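Beta-ketoacyl-[acyl-carrier-protein] synthase FabY (Pseudomonas aeruginosa, PDB 4CW4) catalyses the condensation of acetyl-CoA with malonyl-ACP to acetoacetyl-ACP, the primer that starts fatty acid synthesis. Local coordinates at residues H27-M38 with G492-K503; T200-I208 with T578-D586. All blocks are in the same frame, centred on the assembly; numbering follows the deposited sequence. Where two conformers were deposited one is given.

How the interactions relate
Interactions 1 and 2 lie on neighbouring parts of one subunit, their centres about 21 Å apart. They meet directly: His28 NE2 of 27-38 is 2.9 Å from Asp586 OD1 of 578-586, probably a hydrogen bond. Helix 565-590 therefore touches both the start of helix 28-33 and the C-terminal part of helix 190-204 with the turn after it. Interaction 1 ties 27-38 to the C-terminal half of the ketosynthase; interaction 2 ties 578-586 to the N-terminal half. Along the chain the segments alternate, so each contact spans several hundred residues. Both lie away from the inferred or predicted active-site residues Cys286, His439 and His477, and neither is touched by the other subunit of the homodimer.

Interaction 1: H27-M38 with G492-K503; sequences HHGFRRMVIESM and GTFKYGILPGIK
Phe30 lies flat against Gly492. The glycine CA sits over the ring face, 3.7 Å from the centroid of the Phe30 ring. The ring can come this close because no side chain stands between it and the helix backbone. CG of Phe30 points anti to the backbone N, and the ring reaches the turn after helix 482-496. Its tip atom CZ meets Ile498 O edge-on, in the ring plane, at 3.4 Å. The same carbonyl accepts a hydrogen bond from Thr493 OG1. Pro500 CG also packs against this ring.

Tyr496 is the bump from the other segment; its hollow is walled by His27, Phe30, Arg31 and Met38. One edge of its ring points at the face of His27 in an offset edge-to-face pair, with planes at 78°. Met38 bends at chi2 and chi3 (both -58°) to set its CE over the centre of one Tyr496 face, 3.7 Å from the centroid. The sulfur follows over the same face, a Met-aromatic contact. Arg31 CG lies near Tyr496 CE2. Tyr496 OH sits over one guanidinium face without a hydrogen bond; Arg31 instead salt-bridges Glu45. His27 carries Lys495 CB over one face.

The short helix 28-33 crosses the end of helix 482-496 at -80°, with the segment axes 10.2 Å apart. Helix 482-496 belongs to the C-terminal beta-ketoacyl synthase domain of this thiolase-like fold; an extended run follows it.

Along that run, Val34 CG1 fits against Pro500 CB at 3.6 Å, with Ile498 CG2 beside it. Ile498 CD1 packs against Met38 SD and the Ser37 side. At the far end, Lys503 NZ gives a weak hydrogen bond to Met33 O at 3.0 Å. Asp523 takes a salt bridge from the same amine and a hydrogen bond from Ser37 OG.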
loop_
_atom_site.group_PDB
_atom_site.type_symbol
_atom_site.label_atom_id
_atom_site.label_comp_id
_atom_site.label_asym_id
_atom_site.label_seq_id
_atom_site.Cartn_x
_atom_site.Cartn_y
_atom_site.Cartn_z
ATOM N N HIS A 27 9.691 -24.321 12.193
ATOM C CA HIS A 27 9.843 -23.728 13.511
ATOM C C HIS A 27 11.294 -23.481 13.914
ATOM O O HIS A 27 11.577 -23.365 15.095
ATOM C CB HIS A 27 9.153 -24.582 14.576
ATOM C CG HIS A 27 7.742 -24.911 14.239
ATOM N ND1 HIS A 27 6.734 -23.982 14.335
ATOM C CD2 HIS A 27 7.172 -26.048 13.773
ATOM C CE1 HIS A 27 5.600 -24.531 13.939
ATOM N NE2 HIS A 27 5.834 -25.784 13.608
ATOM N N HIS A 28 12.213 -23.388 12.961
ATOM C CA HIS A 28 13.608 -23.092 13.327
ATOM C C HIS A 28 13.803 -21.741 13.997
ATOM O O HIS A 28 14.506 -21.660 14.989
ATOM C CB HIS A 28 14.537 -23.230 12.133
ATOM C CG HIS A 28 14.715 -24.647 11.708
ATOM N ND1 HIS A 28 15.479 -25.544 12.427
ATOM C CD2 HIS A 28 14.204 -25.335 10.663
ATOM C CE1 HIS A 28 15.435 -26.724 11.832
ATOM N NE2 HIS A 28 14.658 -26.624 10.764
ATOM N N GLY A 29 13.153 -20.692 13.491
ATOM C CA GLY A 29 13.267 -19.377 14.109
ATOM C C GLY A 29 12.722 -19.385 15.527
ATOM O O GLY A 29 13.315 -18.835 16.442
ATOM N N PHE A 30 11.570 -20.029 15.703
ATOM C CA PHE A 30 10.983 -20.201 17.017
ATOM C C PHE A 30 11.965 -20.890 17.935
ATOM O O PHE A 30 12.188 -20.461 19.068
ATOM C CB PHE A 30 9.691 -21.016 16.909
ATOM C CG PHE A 30 9.070 -21.338 18.238
ATOM C CD1 PHE A 30 8.271 -20.418 18.884
ATOM C CD2 PHE A 30 9.291 -22.552 18.847
ATOM C CE1 PHE A 30 7.686 -20.719 20.098
ATOM C CE2 PHE A 30 8.731 -22.836 20.078
ATOM C CZ PHE A 30 7.942 -21.915 20.711
ATOM N N ARG A 31 12.576 -21.952 17.442
ATOM C CA ARG A 31 13.510 -22.690 18.267
ATOM C C ARG A 31 14.692 -21.820 18.688
ATOM O O ARG A 31 15.166 -21.937 19.809
ATOM C CB ARG A 31 14.000 -23.948 17.566
ATOM C CG ARG A 31 13.008 -25.083 17.585
ATOM C CD ARG A 31 13.649 -26.301 16.950
ATOM N NE ARG A 31 13.207 -26.467 15.595
ATOM C CZ ARG A 31 13.641 -27.427 14.778
ATOM N NH1 ARG A 31 14.668 -28.199 15.112
ATOM N NH2 ARG A 31 13.092 -27.564 13.593
ATOM N N ARG A 32 15.193 -20.973 17.797
ATOM C CA ARG A 32 16.261 -20.052 18.198
ATOM C C ARG A 32 15.784 -19.161 19.350
ATOM O O ARG A 32 16.547 -18.884 20.287
ATOM C CB ARG A 32 16.724 -19.184 17.026
ATOM C CG ARG A 32 17.570 -17.957 17.426
ATOM C CD ARG A 32 18.888 -18.360 18.021
ATOM N NE ARG A 32 19.668 -17.218 18.494
ATOM C CZ ARG A 32 19.697 -16.773 19.750
ATOM N NH1 ARG A 32 18.948 -17.339 20.681
ATOM N NH2 ARG A 32 20.465 -15.734 20.069
ATOM N N MET A 33 14.541 -18.691 19.278
ATOM C CA MET A 33 14.048 -17.816 20.321
ATOM C C MET A 33 13.939 -18.535 21.674
ATOM O O MET A 33 14.204 -17.918 22.699
ATOM C CB MET A 33 12.730 -17.170 19.896
ATOM C CG MET A 33 12.927 -16.251 18.710
ATOM S SD MET A 33 11.488 -15.272 18.236
ATOM C CE MET A 33 10.693 -16.369 17.064
ATOM N N VAL A 34 13.590 -19.820 21.672
ATOM C CA VAL A 34 13.503 -20.582 22.930
ATOM C C VAL A 34 14.579 -21.653 23.013
ATOM O O VAL A 34 14.364 -22.727 23.568
ATOM C CB VAL A 34 12.096 -21.187 23.127
ATOM C CG1 VAL A 34 11.058 -20.073 23.210
ATOM C CG2 VAL A 34 11.758 -22.178 22.013
ATOM N N ILE A 35 15.772 -21.321 22.530
ATOM C CA ILE A 35 16.773 -22.341 22.236
ATOM C C ILE A 35 17.190 -23.118 23.475
ATOM O O ILE A 35 17.373 -24.345 23.426
ATOM C CB ILE A 35 17.974 -21.712 21.508
ATOM C CG1 ILE A 35 18.855 -22.790 20.866
ATOM C CG2 ILE A 35 18.778 -20.791 22.436
ATOM C CD1 ILE A 35 18.302 -23.367 19.593
ATOM N N GLU A 36 17.272 -22.435 24.600
ATOM C CA GLU A 36 17.733 -23.077 25.824
ATOM C C GLU A 36 16.675 -24.003 26.426
ATOM O O GLU A 36 16.975 -24.855 27.264
ATOM C CB GLU A 36 18.159 -22.012 26.837
ATOM C CG GLU A 36 17.008 -21.178 27.349
ATOM C CD GLU A 36 16.779 -19.868 26.578
ATOM O OE1 GLU A 36 17.060 -19.745 25.351
ATOM O OE2 GLU A 36 16.298 -18.933 27.246
ATOM N N SER A 37 15.437 -23.849 25.982
ATOM C CA SER A 37 14.327 -24.647 26.499
ATOM C C SER A 37 14.064 -25.903 25.668
ATOM O O SER A 37 13.274 -26.749 26.069
ATOM C CB SER A 37 13.049 -23.799 26.539
ATOM O OG SER A 37 13.204 -22.732 27.462
ATOM N N MET A 38 14.672 -25.985 24.486
ATOM C CA MET A 38 14.487 -27.125 23.609
ATOM C C MET A 38 15.293 -28.305 24.112
ATOM O O MET A 38 16.258 -28.136 24.870
ATOM C CB MET A 38 14.937 -26.787 22.192
ATOM C CG MET A 38 14.156 -25.637 21.534
ATOM S SD MET A 38 12.375 -25.900 21.415
ATOM C CE MET A 38 12.347 -27.411 20.489
ATOM N N GLY A 492 4.745 -22.060 16.588
ATOM C CA GLY A 492 5.760 -22.781 17.324
ATOM C C GLY A 492 5.298 -23.149 18.720
ATOM O O GLY A 492 5.591 -24.242 19.218
ATOM N N THR A 493 4.595 -22.234 19.385
ATOM C CA THR A 493 3.996 -22.569 20.686
ATOM C C THR A 493 3.035 -23.755 20.562
ATOM O O THR A 493 3.038 -24.646 21.409
ATOM C CB THR A 493 3.323 -21.344 21.320
ATOM O OG1 THR A 493 4.339 -20.402 21.662
ATOM C CG2 THR A 493 2.497 -21.708 22.579
ATOM N N PHE A 494 2.205 -23.768 19.527
ATOM C CA PHE A 494 1.332 -24.913 19.309
ATOM C C PHE A 494 2.141 -26.210 19.128
ATOM O O PHE A 494 1.773 -27.257 19.664
ATOM C CB PHE A 494 0.433 -24.700 18.077
ATOM C CG PHE A 494 -0.608 -23.627 18.229
ATOM C CD1 PHE A 494 -1.212 -23.366 19.439
ATOM C CD2 PHE A 494 -0.972 -22.871 17.125
ATOM C CE1 PHE A 494 -2.161 -22.366 19.555
ATOM C CE2 PHE A 494 -1.910 -21.889 17.233
ATOM C CZ PHE A 494 -2.513 -21.639 18.456
ATOM N N LYS A 495 3.240 -26.132 18.384
ATOM C CA LYS A 495 4.059 -27.301 18.054
ATOM C C LYS A 495 4.732 -27.893 19.277
ATOM O O LYS A 495 4.661 -29.104 19.506
ATOM C CB LYS A 495 5.128 -26.913 17.022
ATOM C CG LYS A 495 6.151 -28.015 16.653
ATOM C CD LYS A 495 5.533 -29.082 15.792
ATOM C CE LYS A 495 6.542 -30.132 15.372
ATOM N NZ LYS A 495 5.897 -31.209 14.588
ATOM N N TYR A 496 5.387 -27.041 20.056
ATOM C CA TYR A 496 6.275 -27.513 21.114
ATOM C C TYR A 496 5.763 -27.288 22.545
ATOM O O TYR A 496 6.363 -27.784 23.497
ATOM C CB TYR A 496 7.643 -26.851 20.982
ATOM C CG TYR A 496 8.413 -27.246 19.741
ATOM C CD1 TYR A 496 8.928 -28.531 19.604
ATOM C CD2 TYR A 496 8.671 -26.323 18.732
ATOM C CE1 TYR A 496 9.655 -28.899 18.483
ATOM C CE2 TYR A 496 9.406 -26.681 17.606
ATOM C CZ TYR A 496 9.896 -27.965 17.492
ATOM O OH TYR A 496 10.632 -28.314 16.382
ATOM N N GLY A 497 4.687 -26.524 22.697
ATOM C CA GLY A 497 4.092 -26.284 23.999
ATOM C C GLY A 497 4.880 -25.343 24.887
ATOM O O GLY A 497 4.810 -25.441 26.112
ATOM N N ILE A 498 5.669 -24.474 24.269
ATOM C CA ILE A 498 6.489 -23.511 24.998
ATOM C C ILE A 498 6.035 -22.107 24.636
ATOM O O ILE A 498 5.926 -21.774 23.449
ATOM C CB ILE A 498 7.990 -23.636 24.633
ATOM C CG1 ILE A 498 8.523 -25.040 24.940
ATOM C CG2 ILE A 498 8.815 -22.578 25.357
ATOM C CD1 ILE A 498 9.837 -25.346 24.291
ATOM N N LEU A 499 5.776 -21.301 25.671
ATOM C CA LEU A 499 5.485 -19.878 25.519
ATOM C C LEU A 499 6.756 -19.067 25.744
ATOM O O LEU A 499 7.299 -19.072 26.852
ATOM C CB LEU A 499 4.443 -19.434 26.531
ATOM C CG LEU A 499 3.976 -17.987 26.414
ATOM C CD1 LEU A 499 3.097 -17.825 25.192
ATOM C CD2 LEU A 499 3.246 -17.591 27.671
ATOM N N PRO A 500 7.251 -18.372 24.699
ATOM C CA PRO A 500 8.550 -17.709 24.886
ATOM C C PRO A 500 8.470 -16.582 25.910
ATOM O O PRO A 500 7.513 -15.817 25.914
ATOM C CB PRO A 500 8.882 -17.163 23.497
ATOM C CG PRO A 500 8.034 -17.942 22.570
ATOM C CD PRO A 500 6.780 -18.238 23.320
ATOM N N GLY A 501 9.454 -16.516 26.798
ATOM C CA GLY A 501 9.525 -15.425 27.752
ATOM C C GLY A 501 9.971 -14.127 27.099
ATOM O O GLY A 501 10.454 -14.111 25.975
ATOM N N ILE A 502 9.820 -13.031 27.829
ATOM C CA ILE A 502 10.387 -11.737 27.424
ATOM C C ILE A 502 11.739 -11.658 28.135
ATOM O O ILE A 502 11.861 -11.109 29.235
ATOM C CB ILE A 502 9.475 -10.554 27.791
ATOM C CG1 ILE A 502 8.040 -10.816 27.300
ATOM C CG2 ILE A 502 10.056 -9.271 27.196
ATOM C CD1 ILE A 502 7.059 -9.706 27.612
ATOM N N LYS A 503 12.758 -12.250 27.525
ATOM C CA LYS A 503 14.007 -12.507 28.256
ATOM C C LYS A 503 14.871 -11.277 28.428
ATOM O O LYS A 503 15.803 -11.280 29.228
ATOM C CB LYS A 503 14.798 -13.627 27.579
ATOM C CG LYS A 503 14.067 -14.929 27.619
ATOM C CD LYS A 503 14.844 -16.055 26.968
ATOM C CE LYS A 503 13.986 -17.269 26.963
ATOM N NZ LYS A 503 14.077 -17.974 25.682
#

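Interaction 2: T200-I208 with T578-D586; sequences TDAIRSTGI and TRAAARAYD
Tyr585 turns its ring away from its own helix, with CG anti to the backbone N (chi1 163°), and lays it over Arg204. Asp201 also has CG anti to its N (chi1 -173°), which carries OD1 to the tyrosine hydroxyl. Tyr585 OH donates to Asp201 OD1 at 2.7 Å. The oxygen lies in the ring plane and uses its anti lone pair. Ser25 OG is a second partner of OD1, and Gly17 N binds OD2, so this buried carboxylate is gripped at both oxygens. Arg204 CB stands over the centre of one Tyr585 face, 3.5 Å from the centroid. In the conformer given, Arg204 CD lies against CE1 of the same ring.

The backbones come nearest at Gly207 and Ala582, whose CA atoms are 3.9 Å apart. Gly207 CA lies 3.6 Å from Thr578 O, too close to the helix for a side chain there. Ala581 CB touches Gly207 O at 3.4 Å, and Ala582 CB meets Ser205 O. One water donates to both Thr206 O and Thr578 OG1. Thr578 OG1 also hydrogen-bonds Gly382 O.

Thr206 OG1 accepts from Ile208 N in an ST turn. It overlaps a type I turn from Arg204 to Gly207; Gly207 has positive phi, which suits glycine. Together the type I turn and the ST turn take the chain out of helix 190-204, and at Gly207 helix 565-590 packs directly on the backbone.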
loop_
_atom_site.group_PDB
_atom_site.type_symbol
_atom_site.label_atom_id
_atom_site.label_comp_id
_atom_site.label_asym_id
_atom_site.label_seq_id
_atom_site.Cartn_x
_atom_site.Cartn_y
_atom_site.Cartn_z
ATOM N N THR A 200 9.662 -18.918 -1.391
ATOM C CA THR A 200 10.054 -20.275 -1.736
ATOM C C THR A 200 10.028 -21.142 -0.486
ATOM O O THR A 200 9.513 -22.260 -0.524
ATOM C CB THR A 200 11.448 -20.353 -2.383
ATOM O OG1 THR A 200 11.435 -19.701 -3.656
ATOM C CG2 THR A 200 11.866 -21.810 -2.571
ATOM N N ASP A 201 10.591 -20.638 0.611
ATOM C CA ASP A 201 10.600 -21.406 1.873
ATOM C C ASP A 201 9.163 -21.799 2.256
ATOM O O ASP A 201 8.892 -22.973 2.566
ATOM C CB ASP A 201 11.255 -20.578 2.978
ATOM C CG ASP A 201 11.456 -21.340 4.258
ATOM O OD1 ASP A 201 11.862 -22.527 4.221
ATOM O OD2 ASP A 201 11.194 -20.756 5.324
ATOM N N ALA A 202 8.232 -20.844 2.202
ATOM C CA ALA A 202 6.839 -21.139 2.560
ATOM C C ALA A 202 6.201 -22.209 1.651
ATOM O O ALA A 202 5.521 -23.125 2.124
ATOM C CB ALA A 202 6.003 -19.868 2.556
ATOM N N ILE A 203 6.394 -22.089 0.344
ATOM C CA ILE A 203 5.770 -23.002 -0.607
ATOM C C ILE A 203 6.336 -24.400 -0.448
ATOM O O ILE A 203 5.617 -25.378 -0.479
ATOM C CB ILE A 203 6.002 -22.483 -2.052
ATOM C CG1 ILE A 203 5.200 -21.200 -2.267
ATOM C CG2 ILE A 203 5.665 -23.543 -3.099
ATOM C CD1 ILE A 203 3.683 -21.379 -2.188
ATOM N N ARG A 204 7.648 -24.500 -0.285
ATOM C CA ARG A 204 8.278 -25.806 -0.163
ATOM C C ARG A 204 7.969 -26.476 1.178
ATOM O O ARG A 204 8.025 -27.696 1.287
ATOM C CB ARG A 204 9.793 -25.703 -0.365
ATOM C CG ARG A 204 10.207 -25.296 -1.777
ATOM C CD ARG A 204 11.677 -25.445 -2.012
ATOM N NE ARG A 204 12.060 -24.921 -3.321
ATOM C CZ ARG A 204 11.947 -25.591 -4.467
ATOM N NH1 ARG A 204 11.471 -26.836 -4.477
ATOM N NH2 ARG A 204 12.334 -25.019 -5.603
ATOM N N SER A 205 7.639 -25.682 2.192
ATOM C CA SER A 205 7.285 -26.223 3.501
ATOM C C SER A 205 5.989 -27.008 3.460
ATOM O O SER A 205 5.716 -27.763 4.370
ATOM C CB SER A 205 7.134 -25.118 4.552
ATOM O OG SER A 205 5.874 -24.459 4.456
ATOM N N THR A 206 5.182 -26.846 2.415
ATOM C CA THR A 206 3.911 -27.567 2.353
ATOM C C THR A 206 4.064 -29.055 2.097
ATOM O O THR A 206 3.146 -29.805 2.380
ATOM C CB THR A 206 2.978 -27.027 1.251
ATOM O OG1 THR A 206 3.528 -27.316 -0.037
ATOM C CG2 THR A 206 2.709 -25.524 1.405
ATOM N N GLY A 207 5.180 -29.479 1.510
ATOM C CA GLY A 207 5.334 -30.852 1.078
ATOM C C GLY A 207 4.483 -31.249 -0.114
ATOM O O GLY A 207 4.338 -32.440 -0.380
ATOM N N ILE A 208 3.932 -30.273 -0.831
ATOM C CA ILE A 208 3.104 -30.551 -1.995
ATOM C C ILE A 208 3.677 -29.802 -3.195
ATOM O O ILE A 208 4.029 -28.623 -3.095
ATOM C CB ILE A 208 1.629 -30.153 -1.745
ATOM C CG1 ILE A 208 1.046 -30.923 -0.553
ATOM C CG2 ILE A 208 0.781 -30.432 -2.989
ATOM C CD1 ILE A 208 -0.261 -30.377 -0.074
ATOM N N THR A 578 2.742 -36.328 2.342
ATOM C CA THR A 578 3.120 -34.921 2.249
ATOM C C THR A 578 4.055 -34.543 3.409
ATOM O O THR A 578 4.982 -33.775 3.209
ATOM C CB THR A 578 1.928 -33.993 2.203
ATOM O OG1 THR A 578 1.314 -33.956 3.461
ATOM C CG2 THR A 578 0.894 -34.421 1.216
ATOM N N ARG A 579 3.883 -35.137 4.590
ATOM C CA ARG A 579 4.800 -34.851 5.702
ATOM C C ARG A 579 6.189 -35.345 5.397
ATOM O O ARG A 579 7.153 -34.679 5.744
ATOM C CB ARG A 579 4.307 -35.438 7.031
ATOM C CG ARG A 579 3.175 -34.632 7.611
ATOM C CD ARG A 579 2.556 -35.287 8.839
ATOM N NE ARG A 579 1.697 -34.329 9.511
ATOM C CZ ARG A 579 0.952 -34.580 10.570
ATOM N NH1 ARG A 579 0.952 -35.793 11.131
ATOM N NH2 ARG A 579 0.216 -33.610 11.083
ATOM N N ALA A 580 6.292 -36.517 4.769
ATOM C CA ALA A 580 7.593 -37.026 4.350
ATOM C C ALA A 580 8.277 -36.085 3.335
ATOM O O ALA A 580 9.464 -35.831 3.421
ATOM C CB ALA A 580 7.441 -38.450 3.788
ATOM N N ALA A 581 7.524 -35.560 2.374
ATOM C CA ALA A 581 8.092 -34.632 1.397
ATOM C C ALA A 581 8.565 -33.335 2.075
ATOM O O ALA A 581 9.660 -32.829 1.784
ATOM C CB ALA A 581 7.088 -34.345 0.318
ATOM N N ALA A 582 7.751 -32.795 2.978
ATOM C CA ALA A 582 8.145 -31.598 3.719
ATOM C C ALA A 582 9.408 -31.818 4.536
ATOM O O ALA A 582 10.298 -30.975 4.538
ATOM C CB ALA A 582 7.009 -31.131 4.611
ATOM N N ARG A 583 9.491 -32.946 5.250
ATOM C CA ARG A 583 10.688 -33.239 6.034
ATOM C C ARG A 583 11.913 -33.292 5.129
ATOM O O ARG A 583 12.993 -32.865 5.519
ATOM C CB ARG A 583 10.539 -34.578 6.772
ATOM C CG ARG A 583 9.672 -34.553 8.009
ATOM C CD ARG A 583 9.890 -35.809 8.868
ATOM N NE ARG A 583 9.485 -37.015 8.181
ATOM C CZ ARG A 583 8.249 -37.515 8.182
ATOM N NH1 ARG A 583 7.258 -36.905 8.818
ATOM N NH2 ARG A 583 8.000 -38.635 7.527
ATOM N N ALA A 584 11.756 -33.826 3.923
ATOM C CA ALA A 584 12.890 -33.918 3.013
ATOM C C ALA A 584 13.361 -32.530 2.583
ATOM O O ALA A 584 14.569 -32.284 2.461
ATOM C CB ALA A 584 12.543 -34.760 1.821
ATOM N N TYR A 585 12.424 -31.615 2.365
ATOM C CA TYR A 585 12.794 -30.234 2.094
ATOM C C TYR A 585 13.553 -29.638 3.286
ATOM O O TYR A 585 14.586 -29.024 3.114
ATOM C CB TYR A 585 11.563 -29.358 1.738
ATOM C CG TYR A 585 11.895 -27.891 1.863
ATOM C CD1 TYR A 585 12.875 -27.331 1.071
ATOM C CD2 TYR A 585 11.283 -27.094 2.813
ATOM C CE1 TYR A 585 13.243 -26.025 1.213
ATOM C CE2 TYR A 585 11.643 -25.760 2.971
ATOM C CZ TYR A 585 12.640 -25.245 2.175
ATOM O OH TYR A 585 13.015 -23.934 2.290
ATOM N N ASP A 586 13.015 -29.769 4.487
ATOM C CA ASP A 586 13.690 -29.241 5.679
ATOM C C ASP A 586 15.137 -29.758 5.746
ATOM O O ASP A 586 16.046 -29.007 6.038
ATOM C CB ASP A 586 12.908 -29.657 6.930
ATOM C CG ASP A 586 13.461 -29.077 8.217
ATOM O OD1 ASP A 586 13.906 -27.903 8.236
ATOM O OD2 ASP A 586 13.415 -29.802 9.237
HETATM O O HOH W 1 2.790 -31.857 4.617
#